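Local coordinates for succinate-semialdehyde dehydrogenase (NAD(P)(+)) (PDB 3RH9), which probably oxidises succinate semialdehyde to succinate with NAD(P)+ as the hydride acceptor, as a member of the aldehyde dehydrogenase family, at residues 31-36 with 95-100; 329-334 with 367-372; 101-106 with 321-326; 39-44 with 186-191. One frame throughout, in Å; residues are numbered along the deposited sequence.

Contact 1 of 4, residues 31-36 with 95-100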
loop_
_atom_site.group_PDB
_atom_site.type_symbol
_atom_site.label_atom_id
_atom_site.label_comp_id
_atom_site.label_asym_id
_atom_site.label_seq_id
_atom_site.Cartn_x
_atom_site.Cartn_y
_atom_site.Cartn_z
ATOM N N VAL A 31 2.418 6.378 34.398
ATOM C CA VAL A 31 1.810 5.114 34.026
ATOM C C VAL A 31 1.047 4.583 35.234
ATOM O O VAL A 31 1.534 4.631 36.364
ATOM C CB VAL A 31 2.865 4.084 33.576
ATOM C CG1 VAL A 31 2.195 2.839 33.029
ATOM C CG2 VAL A 31 3.785 4.697 32.536
ATOM N N TYR A 32 -0.156 4.081 35.002
ATOM C CA TYR A 32 -0.971 3.553 36.091
ATOM C C TYR A 32 -1.101 2.050 36.005
ATOM O O TYR A 32 -1.045 1.492 34.928
ATOM C CB TYR A 32 -2.365 4.159 36.014
ATOM C CG TYR A 32 -2.448 5.579 36.526
ATOM C CD1 TYR A 32 -2.079 6.655 35.721
ATOM C CD2 TYR A 32 -2.903 5.845 37.820
ATOM C CE1 TYR A 32 -2.164 7.947 36.185
ATOM C CE2 TYR A 32 -2.984 7.141 38.292
ATOM C CZ TYR A 32 -2.617 8.185 37.471
ATOM O OH TYR A 32 -2.700 9.469 37.944
ATOM N N ASN A 33 -1.272 1.387 37.136
ATOM C CA ASN A 33 -1.706 0.001 37.109
ATOM C C ASN A 33 -3.232 0.008 37.100
ATOM O O ASN A 33 -3.851 0.512 38.021
ATOM C CB ASN A 33 -1.175 -0.765 38.314
ATOM C CG ASN A 33 -1.639 -2.204 38.335
ATOM O OD1 ASN A 33 -2.679 -2.545 37.772
ATOM N ND2 ASN A 33 -0.866 -3.065 38.983
ATOM N N PRO A 34 -3.853 -0.531 36.044
ATOM C CA PRO A 34 -5.309 -0.395 35.955
ATOM C C PRO A 34 -6.026 -1.140 37.072
ATOM O O PRO A 34 -7.229 -0.965 37.249
ATOM C CB PRO A 34 -5.636 -1.039 34.606
ATOM C CG PRO A 34 -4.328 -0.995 33.842
ATOM C CD PRO A 34 -3.282 -1.207 34.871
ATOM N N ALA A 35 -5.290 -1.957 37.814
ATOM C CA ALA A 35 -5.889 -2.793 38.841
ATOM C C ALA A 35 -5.981 -2.066 40.174
ATOM O O ALA A 35 -6.820 -2.394 41.007
ATOM C CB ALA A 35 -5.100 -4.083 38.991
ATOM N N THR A 36 -5.133 -1.069 40.377
ATOM C CA THR A 36 -5.034 -0.449 41.689
ATOM C C THR A 36 -5.310 1.049 41.669
ATOM O O THR A 36 -5.544 1.663 42.712
ATOM C CB THR A 36 -3.643 -0.649 42.276
ATOM O OG1 THR A 36 -2.724 0.235 41.623
ATOM C CG2 THR A 36 -3.194 -2.088 42.101
ATOM N N LEU A 95 4.076 -6.355 31.764
ATOM C CA LEU A 95 2.960 -6.214 30.860
ATOM C C LEU A 95 1.679 -6.221 31.687
ATOM O O LEU A 95 0.821 -5.338 31.570
ATOM C CB LEU A 95 2.954 -7.365 29.864
ATOM C CG LEU A 95 2.197 -7.100 28.565
ATOM C CD1 LEU A 95 2.751 -7.948 27.438
ATOM C CD2 LEU A 95 0.703 -7.336 28.742
ATOM N N CYS A 96 1.575 -7.228 32.539
ATOM C CA CYS A 96 0.415 -7.410 33.383
ATOM C C CYS A 96 0.074 -6.143 34.159
ATOM O O CYS A 96 -1.089 -5.713 34.214
ATOM C CB CYS A 96 0.680 -8.542 34.366
ATOM S SG CYS A 96 -0.647 -8.790 35.530
HETATM N N MSE A 97 1.088 -5.542 34.767
HETATM C CA MSE A 97 0.829 -4.451 35.683
HETATM C C MSE A 97 0.390 -3.175 34.997
HETATM O O MSE A 97 -0.392 -2.415 35.565
HETATM C CB MSE A 97 2.027 -4.195 36.581
HETATM C CG MSE A 97 2.110 -5.194 37.719
HETATM SE SE MSE A 97 3.876 -5.248 38.544
HETATM C CE MSE A 97 3.506 -6.571 39.959
ATOM N N GLU A 98 0.877 -2.934 33.784
ATOM C CA GLU A 98 0.552 -1.682 33.103
ATOM C C GLU A 98 -0.693 -1.789 32.215
ATOM O O GLU A 98 -1.400 -0.809 32.009
ATOM C CB GLU A 98 1.756 -1.151 32.315
ATOM C CG GLU A 98 2.143 -2.000 31.137
ATOM C CD GLU A 98 3.343 -1.435 30.387
ATOM O OE1 GLU A 98 3.772 -0.298 30.706
ATOM O OE2 GLU A 98 3.859 -2.127 29.481
ATOM N N HIS A 99 -0.951 -2.986 31.711
ATOM C CA HIS A 99 -2.119 -3.253 30.873
ATOM C C HIS A 99 -3.331 -3.715 31.677
ATOM O O HIS A 99 -4.423 -3.210 31.487
ATOM C CB HIS A 99 -1.770 -4.311 29.829
ATOM C CG HIS A 99 -2.899 -4.669 28.915
ATOM N ND1 HIS A 99 -3.718 -5.754 29.137
ATOM C CD2 HIS A 99 -3.323 -4.107 27.757
ATOM C CE1 HIS A 99 -4.606 -5.838 28.163
ATOM N NE2 HIS A 99 -4.386 -4.853 27.310
ATOM N N GLY A 100 -3.133 -4.673 32.576
ATOM C CA GLY A 100 -4.217 -5.192 33.383
ATOM C C GLY A 100 -4.415 -6.668 33.107
ATOM O O GLY A 100 -4.857 -7.425 33.963
HETATM O O HOH W 1 -2.255 -5.149 36.664
#

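Contact 2 of 4, residues 329-334 with 367-372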
loop_
_atom_site.group_PDB
_atom_site.type_symbol
_atom_site.label_atom_id
_atom_site.label_comp_id
_atom_site.label_asym_id
_atom_site.label_seq_id
_atom_site.Cartn_x
_atom_site.Cartn_y
_atom_site.Cartn_z
ATOM N N ILE A 329 -9.839 -12.709 33.827
ATOM C CA ILE A 329 -9.792 -11.418 33.159
ATOM C C ILE A 329 -9.520 -10.301 34.152
ATOM O O ILE A 329 -10.025 -10.324 35.275
ATOM C CB ILE A 329 -11.096 -11.120 32.364
ATOM C CG1 ILE A 329 -11.581 -9.706 32.673
ATOM C CG2 ILE A 329 -12.210 -12.114 32.696
ATOM C CD1 ILE A 329 -12.968 -9.419 32.161
ATOM N N GLY A 330 -8.706 -9.333 33.734
ATOM C CA GLY A 330 -8.310 -8.231 34.597
ATOM C C GLY A 330 -9.063 -6.955 34.275
ATOM O O GLY A 330 -10.041 -6.990 33.553
ATOM N N PRO A 331 -8.603 -5.813 34.786
ATOM C CA PRO A 331 -9.405 -4.615 34.546
ATOM C C PRO A 331 -9.293 -4.197 33.088
ATOM O O PRO A 331 -8.478 -4.771 32.355
ATOM C CB PRO A 331 -8.737 -3.557 35.427
ATOM C CG PRO A 331 -7.572 -4.237 36.102
ATOM C CD PRO A 331 -7.288 -5.491 35.352
ATOM N N LEU A 332 -10.118 -3.235 32.672
ATOM C CA LEU A 332 -9.964 -2.562 31.380
ATOM C C LEU A 332 -8.907 -1.478 31.544
ATOM O O LEU A 332 -8.558 -1.131 32.656
ATOM C CB LEU A 332 -11.278 -1.918 30.939
ATOM C CG LEU A 332 -12.537 -2.764 30.862
ATOM C CD1 LEU A 332 -13.687 -1.893 30.414
ATOM C CD2 LEU A 332 -12.336 -3.914 29.898
ATOM N N ILE A 333 -8.416 -0.927 30.443
ATOM C CA ILE A 333 -7.226 -0.086 30.476
ATOM C C ILE A 333 -7.435 1.275 31.143
ATOM O O ILE A 333 -6.532 1.796 31.795
ATOM C CB ILE A 333 -6.668 0.125 29.045
ATOM C CG1 ILE A 333 -5.248 0.690 29.081
ATOM C CG2 ILE A 333 -7.613 1.009 28.219
ATOM C CD1 ILE A 333 -4.176 -0.346 29.412
ATOM N N ASN A 334 -8.612 1.864 30.954
ATOM C CA ASN A 334 -8.904 3.186 31.518
ATOM C C ASN A 334 -10.372 3.558 31.574
ATOM O O ASN A 334 -11.235 2.836 31.077
ATOM C CB ASN A 334 -8.075 4.312 30.866
ATOM C CG ASN A 334 -8.352 4.499 29.373
ATOM O OD1 ASN A 334 -9.455 4.279 28.883
ATOM N ND2 ASN A 334 -7.339 4.940 28.655
ATOM N N GLY A 367 -14.231 0.311 40.173
ATOM C CA GLY A 367 -12.936 0.079 39.564
ATOM C C GLY A 367 -12.971 0.210 38.057
ATOM O O GLY A 367 -13.871 0.825 37.485
ATOM N N LEU A 368 -11.969 -0.362 37.407
ATOM C CA LEU A 368 -12.010 -0.517 35.973
ATOM C C LEU A 368 -12.397 -1.954 35.679
ATOM O O LEU A 368 -12.320 -2.407 34.531
ATOM C CB LEU A 368 -10.654 -0.187 35.365
ATOM C CG LEU A 368 -10.315 1.294 35.514
ATOM C CD1 LEU A 368 -9.001 1.648 34.844
ATOM C CD2 LEU A 368 -11.451 2.107 34.940
ATOM N N PHE A 369 -12.821 -2.670 36.721
ATOM C CA PHE A 369 -13.203 -4.074 36.563
ATOM C C PHE A 369 -14.606 -4.218 35.985
ATOM O O PHE A 369 -15.599 -3.782 36.573
ATOM C CB PHE A 369 -13.079 -4.856 37.876
ATOM C CG PHE A 369 -11.718 -4.788 38.494
ATOM C CD1 PHE A 369 -10.738 -5.694 38.137
ATOM C CD2 PHE A 369 -11.420 -3.815 39.442
ATOM C CE1 PHE A 369 -9.460 -5.631 38.713
ATOM C CE2 PHE A 369 -10.164 -3.745 40.027
ATOM C CZ PHE A 369 -9.175 -4.653 39.657
ATOM N N PHE A 370 -14.679 -4.829 34.814
ATOM C CA PHE A 370 -15.951 -5.039 34.165
ATOM C C PHE A 370 -16.168 -6.528 33.957
ATOM O O PHE A 370 -15.372 -7.198 33.309
ATOM C CB PHE A 370 -15.984 -4.294 32.842
ATOM C CG PHE A 370 -17.363 -4.063 32.317
ATOM C CD1 PHE A 370 -18.129 -5.123 31.867
ATOM C CD2 PHE A 370 -17.892 -2.782 32.266
ATOM C CE1 PHE A 370 -19.396 -4.911 31.385
ATOM C CE2 PHE A 370 -19.160 -2.568 31.779
ATOM C CZ PHE A 370 -19.916 -3.635 31.341
ATOM N N PRO A 371 -17.262 -7.048 34.516
ATOM C CA PRO A 371 -17.612 -8.469 34.554
ATOM C C PRO A 371 -18.025 -9.008 33.189
ATOM O O PRO A 371 -18.696 -8.321 32.431
ATOM C CB PRO A 371 -18.830 -8.500 35.483
ATOM C CG PRO A 371 -18.916 -7.136 36.092
ATOM C CD PRO A 371 -18.308 -6.215 35.119
ATOM N N PRO A 372 -17.651 -10.249 32.885
ATOM C CA PRO A 372 -18.061 -10.820 31.611
ATOM C C PRO A 372 -19.574 -10.808 31.516
ATOM O O PRO A 372 -20.222 -11.297 32.424
ATOM C CB PRO A 372 -17.534 -12.250 31.702
ATOM C CG PRO A 372 -16.429 -12.179 32.687
ATOM C CD PRO A 372 -16.881 -11.201 33.694
HETATM O O HOH W 2 -12.533 -6.059 33.209
#

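Contact 3 of 4, residues 101-106 with 321-326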
loop_
_atom_site.group_PDB
_atom_site.type_symbol
_atom_site.label_atom_id
_atom_site.label_comp_id
_atom_site.label_asym_id
_atom_site.label_seq_id
_atom_site.Cartn_x
_atom_site.Cartn_y
_atom_site.Cartn_z
ATOM N N LYS A 101 -4.087 -7.068 31.889
ATOM C CA LYS A 101 -4.098 -8.465 31.475
ATOM C C LYS A 101 -3.463 -9.381 32.539
ATOM O O LYS A 101 -2.474 -9.018 33.172
ATOM C CB LYS A 101 -3.315 -8.564 30.166
ATOM C CG LYS A 101 -3.645 -9.742 29.286
ATOM C CD LYS A 101 -2.752 -9.723 28.040
ATOM C CE LYS A 101 -2.703 -8.317 27.438
ATOM N NZ LYS A 101 -2.300 -8.287 26.008
ATOM N N PRO A 102 -4.019 -10.581 32.735
ATOM C CA PRO A 102 -3.470 -11.518 33.725
ATOM C C PRO A 102 -2.069 -12.007 33.368
ATOM O O PRO A 102 -1.767 -12.204 32.186
ATOM C CB PRO A 102 -4.457 -12.688 33.688
ATOM C CG PRO A 102 -5.701 -12.120 33.118
ATOM C CD PRO A 102 -5.253 -11.088 32.126
ATOM N N TRP A 103 -1.237 -12.216 34.389
ATOM C CA TRP A 103 0.174 -12.566 34.214
ATOM C C TRP A 103 0.408 -13.685 33.208
ATOM O O TRP A 103 1.203 -13.542 32.289
ATOM C CB TRP A 103 0.758 -12.978 35.545
ATOM C CG TRP A 103 2.231 -12.852 35.600
ATOM C CD1 TRP A 103 3.076 -12.630 34.555
ATOM C CD2 TRP A 103 3.052 -12.962 36.769
ATOM N NE1 TRP A 103 4.373 -12.576 35.002
ATOM C CE2 TRP A 103 4.385 -12.779 36.357
ATOM C CE3 TRP A 103 2.785 -13.185 38.127
ATOM C CZ2 TRP A 103 5.451 -12.820 37.251
ATOM C CZ3 TRP A 103 3.840 -13.226 39.008
ATOM C CH2 TRP A 103 5.157 -13.046 38.568
ATOM N N LYS A 104 -0.269 -14.810 33.406
ATOM C CA LYS A 104 -0.314 -15.886 32.412
ATOM C C LYS A 104 -0.516 -15.374 30.984
ATOM O O LYS A 104 0.380 -15.477 30.150
ATOM C CB LYS A 104 -1.448 -16.857 32.729
ATOM C CG LYS A 104 -1.121 -17.906 33.757
ATOM C CD LYS A 104 -2.234 -18.948 33.790
ATOM C CE LYS A 104 -2.337 -19.678 32.460
ATOM N NZ LYS A 104 -1.209 -20.648 32.267
ATOM N N GLU A 105 -1.702 -14.848 30.698
ATOM C CA GLU A 105 -1.973 -14.292 29.378
ATOM C C GLU A 105 -0.787 -13.435 28.919
ATOM O O GLU A 105 -0.325 -13.558 27.787
ATOM C CB GLU A 105 -3.279 -13.478 29.373
ATOM C CG GLU A 105 -3.869 -13.200 27.979
ATOM C CD GLU A 105 -5.215 -12.443 27.996
ATOM O OE1 GLU A 105 -5.760 -12.145 29.077
ATOM O OE2 GLU A 105 -5.737 -12.143 26.907
ATOM N N ALA A 106 -0.283 -12.583 29.807
ATOM C CA ALA A 106 0.825 -11.714 29.448
ATOM C C ALA A 106 2.003 -12.540 28.943
ATOM O O ALA A 106 2.563 -12.265 27.890
ATOM C CB ALA A 106 1.239 -10.845 30.628
ATOM N N ASP A 321 -7.547 -8.400 39.909
ATOM C CA ASP A 321 -6.136 -8.129 39.700
ATOM C C ASP A 321 -5.525 -9.317 38.966
ATOM O O ASP A 321 -5.727 -10.465 39.357
ATOM C CB ASP A 321 -5.454 -7.944 41.055
ATOM C CG ASP A 321 -4.071 -7.317 40.942
ATOM O OD1 ASP A 321 -3.405 -7.475 39.886
ATOM O OD2 ASP A 321 -3.658 -6.656 41.926
ATOM N N GLY A 322 -4.785 -9.044 37.900
ATOM C CA GLY A 322 -4.230 -10.105 37.082
ATOM C C GLY A 322 -2.941 -10.712 37.616
ATOM O O GLY A 322 -2.468 -11.731 37.104
HETATM N N MSE A 323 -2.366 -10.090 38.641
HETATM C CA MSE A 323 -1.170 -10.630 39.264
HETATM C C MSE A 323 -1.502 -11.863 40.086
HETATM O O MSE A 323 -0.644 -12.702 40.336
HETATM C CB MSE A 323 -0.469 -9.579 40.128
HETATM C CG MSE A 323 0.385 -8.594 39.335
HETATM SE SE MSE A 323 1.814 -9.450 38.260
HETATM C CE MSE A 323 3.015 -9.987 39.716
ATOM N N ASN A 324 -2.760 -11.982 40.487
ATOM C CA ASN A 324 -3.183 -13.111 41.294
ATOM C C ASN A 324 -3.621 -14.319 40.470
ATOM O O ASN A 324 -4.294 -14.188 39.444
ATOM C CB ASN A 324 -4.299 -12.683 42.240
ATOM C CG ASN A 324 -3.950 -11.432 43.007
ATOM O OD1 ASN A 324 -2.806 -11.248 43.433
ATOM N ND2 ASN A 324 -4.932 -10.552 43.184
ATOM N N ASP A 325 -3.241 -15.503 40.933
ATOM C CA ASP A 325 -3.610 -16.736 40.253
ATOM C C ASP A 325 -5.125 -16.846 40.168
ATOM O O ASP A 325 -5.840 -16.282 40.992
ATOM C CB ASP A 325 -3.018 -17.950 40.988
ATOM C CG ASP A 325 -3.291 -19.276 40.268
ATOM O OD1 ASP A 325 -3.732 -19.244 39.094
ATOM O OD2 ASP A 325 -3.060 -20.355 40.872
ATOM N N GLY A 326 -5.609 -17.549 39.150
ATOM C CA GLY A 326 -7.015 -17.889 39.060
ATOM C C GLY A 326 -7.893 -16.802 38.477
ATOM O O GLY A 326 -9.111 -16.979 38.331
#

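Contact 4 of 4, residues 39-44 with 186-191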
loop_
_atom_site.group_PDB
_atom_site.type_symbol
_atom_site.label_atom_id
_atom_site.label_comp_id
_atom_site.label_asym_id
_atom_site.label_seq_id
_atom_site.Cartn_x
_atom_site.Cartn_y
_atom_site.Cartn_z
ATOM N N VAL A 39 -0.069 5.007 40.429
ATOM C CA VAL A 39 1.019 5.270 39.499
ATOM C C VAL A 39 2.179 4.301 39.753
ATOM O O VAL A 39 2.632 4.154 40.880
ATOM C CB VAL A 39 1.492 6.734 39.650
ATOM C CG1 VAL A 39 2.899 6.914 39.131
ATOM C CG2 VAL A 39 0.503 7.674 38.954
ATOM N N ILE A 40 2.653 3.626 38.713
ATOM C CA ILE A 40 3.703 2.626 38.912
ATOM C C ILE A 40 5.027 3.046 38.286
ATOM O O ILE A 40 6.051 2.403 38.492
ATOM C CB ILE A 40 3.286 1.204 38.447
ATOM C CG1 ILE A 40 3.024 1.165 36.939
ATOM C CG2 ILE A 40 2.058 0.739 39.220
ATOM C CD1 ILE A 40 2.552 -0.185 36.434
ATOM N N ALA A 41 5.008 4.152 37.558
ATOM C CA ALA A 41 6.221 4.634 36.932
ATOM C C ALA A 41 6.037 6.043 36.411
ATOM O O ALA A 41 4.926 6.448 36.073
ATOM C CB ALA A 41 6.632 3.701 35.801
ATOM N N LYS A 42 7.136 6.785 36.357
ATOM C CA LYS A 42 7.148 8.096 35.729
ATOM C C LYS A 42 8.165 8.132 34.583
ATOM O O LYS A 42 9.376 8.140 34.805
ATOM C CB LYS A 42 7.452 9.179 36.755
ATOM C CG LYS A 42 6.351 9.399 37.786
ATOM C CD LYS A 42 6.787 10.427 38.835
ATOM C CE LYS A 42 5.692 11.452 39.165
ATOM N NZ LYS A 42 4.523 10.885 39.891
ATOM N N VAL A 43 7.656 8.159 33.356
ATOM C CA VAL A 43 8.490 8.112 32.166
ATOM C C VAL A 43 8.725 9.494 31.559
ATOM O O VAL A 43 7.818 10.319 31.498
ATOM C CB VAL A 43 7.839 7.213 31.093
ATOM C CG1 VAL A 43 8.822 6.922 29.978
ATOM C CG2 VAL A 43 7.361 5.924 31.719
ATOM N N PRO A 44 9.955 9.742 31.101
ATOM C CA PRO A 44 10.355 10.977 30.419
ATOM C C PRO A 44 9.515 11.292 29.188
ATOM O O PRO A 44 9.303 10.432 28.328
ATOM C CB PRO A 44 11.788 10.689 29.985
ATOM C CG PRO A 44 12.281 9.678 30.980
ATOM C CD PRO A 44 11.095 8.842 31.345
ATOM N N THR A 186 1.274 2.022 28.000
ATOM C CA THR A 186 2.088 0.812 28.122
ATOM C C THR A 186 3.506 0.949 27.574
ATOM O O THR A 186 3.900 0.208 26.681
ATOM C CB THR A 186 1.398 -0.389 27.447
ATOM O OG1 THR A 186 0.902 0.014 26.163
ATOM C CG2 THR A 186 0.243 -0.904 28.313
ATOM N N PRO A 187 4.288 1.883 28.133
ATOM C CA PRO A 187 5.660 2.099 27.678
ATOM C C PRO A 187 6.645 1.112 28.311
ATOM O O PRO A 187 7.719 0.886 27.766
ATOM C CB PRO A 187 5.976 3.501 28.186
ATOM C CG PRO A 187 4.823 3.911 29.054
ATOM C CD PRO A 187 3.969 2.735 29.285
ATOM N N LEU A 188 6.286 0.531 29.446
ATOM C CA LEU A 188 7.255 -0.227 30.229
ATOM C C LEU A 188 7.594 -1.565 29.594
ATOM O O LEU A 188 8.699 -2.087 29.767
ATOM C CB LEU A 188 6.772 -0.430 31.670
ATOM C CG LEU A 188 6.212 0.809 32.377
ATOM C CD1 LEU A 188 5.539 0.393 33.669
ATOM C CD2 LEU A 188 7.289 1.875 32.603
ATOM N N THR A 189 6.640 -2.136 28.874
ATOM C CA THR A 189 6.902 -3.400 28.227
ATOM C C THR A 189 7.919 -3.081 27.155
ATOM O O THR A 189 8.831 -3.860 26.896
ATOM C CB THR A 189 5.626 -4.023 27.641
ATOM O OG1 THR A 189 4.776 -4.418 28.715
ATOM C CG2 THR A 189 5.941 -5.254 26.836
HETATM N N MSE A 190 7.767 -1.905 26.554
HETATM C CA MSE A 190 8.652 -1.492 25.483
HETATM C C MSE A 190 10.058 -1.283 26.036
HETATM O O MSE A 190 11.054 -1.734 25.455
HETATM C CB MSE A 190 8.141 -0.216 24.808
HETATM C CG MSE A 190 8.769 0.013 23.441
HETATM SE SE MSE A 190 8.398 -1.531 22.285
HETATM C CE MSE A 190 9.997 -1.524 21.221
ATOM N N ILE A 191 10.133 -0.597 27.166
ATOM C CA ILE A 191 11.420 -0.371 27.782
ATOM C C ILE A 191 12.099 -1.710 28.085
ATOM O O ILE A 191 13.282 -1.891 27.796
ATOM C CB ILE A 191 11.306 0.527 29.025
ATOM C CG1 ILE A 191 10.859 1.921 28.596
ATOM C CG2 ILE A 191 12.643 0.625 29.723
ATOM C CD1 ILE A 191 10.632 2.854 29.729
#

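Contact 1 of 4, residues 31-36 with 95-100
Asn33 and Pro34 come up against three successive backbone oxygens, those of Met97, Glu98 and His99, yet no direct hydrogen bond joins the two segments. The oxygens belong to the C-terminal end of helix 88-99, and Asn33, next to Tyr32 of strand 28-32, opens an Asx turn in which its OD1 accepts from Ala35 N at 2.7 Å. The turn sets the Pro34 ring on the helix end: its CD comes 3.2 Å from Met97 O, and its CG the same distance from His99 O. Asn33 adds a CA-H...O contact, CA to Met97 O. Its side chain leaves the backbone with CG trans to N (chi1 179°), which carries the amide across the Met97 side chain, where ND2 rests 3.9 Å from Met97 CG. Water 1 lies within hydrogen-bonding reach of Asn33 OD1 and Cys96 O, though more acceptors surround it than it has protons to give. With an alanine in place of Asn33, the N-H of Ala35 would probably lose its acceptor and the water one of its possible acceptors, leaving the turn less firmly shaped. Gly100 ends the helix with a positive phi, at which a CB would jam against the preceding carbonyl oxygen. The carboxylate of Glu98 turns toward helix 188-197 to bond with Thr189; on the strand side the packing is apolar, Val31 CG1 meeting Glu98 CB at 4.1 Å.

Contact 2 of 4, residues 329-334 with 367-372
Pro331 lays its CB over one face of the Phe369 ring, displaced toward the rim, in a CH-pi contact 4.2 Å from the centroid and 22° off the ring normal. Two irregular loops meet here in what other aldehyde dehydrogenases suggest is the catalytic domain: 329-334 leads into helix 335-350, while the loop 367-372 leads into strand 373-376. They run roughly antiparallel, their end-to-end directions 143° apart. One direct backbone hydrogen bond ties them, from Leu332 N to Leu368 O at 3.0 Å. Further along, water 2 stands in for a second, donating to Gly330 O and accepting from Phe370 N. Leu368 reaches across the start of the helix: CB touches Pro331 CB, CD1 comes 3.7 Å from Asn334 CA, and CD2 lies against Asn334 C. Replacing Leu368 with an alanine would remove both methyls and is likely to open a gap beside the backbone of Asn334, the residue whose OD1 caps the helix at Gly337 N. Leu332 CD1 presses on Phe370 CB at 4.1 Å, and both side chains also touch Val341 of that helix; the Phe370 ring itself swings away from 329-334 to meet Phe338. At the far end, Ile329 CG2 packs on Pro372 CG, while its CD1 sits 3.5 Å from Phe370 O.

Contact 3 of 4, residues 101-106 with 321-326
Met323, built as selenomethionine, folds its side chain back over the indole of Trp103. Its CB points away from the other segment, but bends of -58° at chi2 and -72° at chi3 curl the chain round, bringing both SE and CE above the same face of the six-membered ring. SE stands 4.3 Å from the centroid of that Trp103 ring, a Met-aromatic contact. The methyl goes further, with CE 3.8 Å from the same centroid in a CH-pi approach, and lies toward the rim by CZ3 and CE3. Trp103 meets it because its CG swings trans to the backbone N (chi1 -158°), and NE1 is held at the other end of the indole by Glu89 O. Trp103 sits in the first turn of helix 103-123, with Pro102 at the N-cap position, where the helix meets the loop that carries Met323 and precedes helix 335-350. Trp103 N donates to Gly322 O at 3.0 Å, so a helix-start N-H, which lacks an acceptor within its own helix, finds one in the loop. Gly322 lies close against Pro102; a CB there would clash with Pro102 CA and Lys101 O. An Asx turn shapes the loop: Asp321 OD1 accepts from Met323 N at 3.1 Å, the N-H coming from above the carboxylate plane. The CE methyl of Met323 also touches that of Met97, on helix 88-99.

Contact 4 of 4, residues 39-44 with 186-191
Pro187 O accepts the N-H of Ile191 at 2.9 Å, and this opening turn of helix 188-197 brings both of these residues, with Leu188 between them, round to face Val43. Everything that crosses from strand to helix is apolar. Leu188 does most of the work, its two methyls spread along the strand: CD2 rests on Ala41 CB at 3.7 Å and also meets Val43 CG2, while CD1 meets Ile40 CD1 at 4.1 Å. Ile40 gets there by placing CG1 between its backbone N and carbonyl carbon (chi1 64°), which sends the longer branch toward the helix although CB sets off to one side. Strand 39-44 pairs antiparallel with strand 28-32, and the pair lies over a beta-alpha-beta crossover in which helix 188-197 joins the parallel neighbours 178-181 and 207-209. That sheet is the Rossmann-like one which binds the coenzyme in aldehyde dehydrogenases. Val43 divides its two branches: CG2 goes to Pro187 CG at 4.2 Å, and CG1 approaches Ile191 CD1 more loosely, at 4.5 Å. The start of the helix has a polar partner too, since Glu98 uses OE1 for Leu188 N and OE2 for Thr189 OG1. So placed, the carboxylate would probably be steadied in its ionised form by the helix end. Ile191 also touches Leu209 of strand 207-209.

All four contacts are mainly buried, and all lie away from the predicted active-site residue. Contacts 1 and 4 share the hairpin of strands 28-32 and 39-44, and Glu98 ties the helix of contact 1 to that of contact 4. Contacts 1 and 3 sit at either end of the short link from helix 88-99 to helix 103-123, while 321-326 and 329-334 come from one loop, so contacts 2 and 3 adjoin. Their chemistry differs with place: strand on helix in contact 4 is purely apolar, whereas the loops of contacts 2 and 3 each add one backbone hydrogen bond and a CH-pi contact. A water bridges contact 2; another, less surely assigned, lies in contact 1.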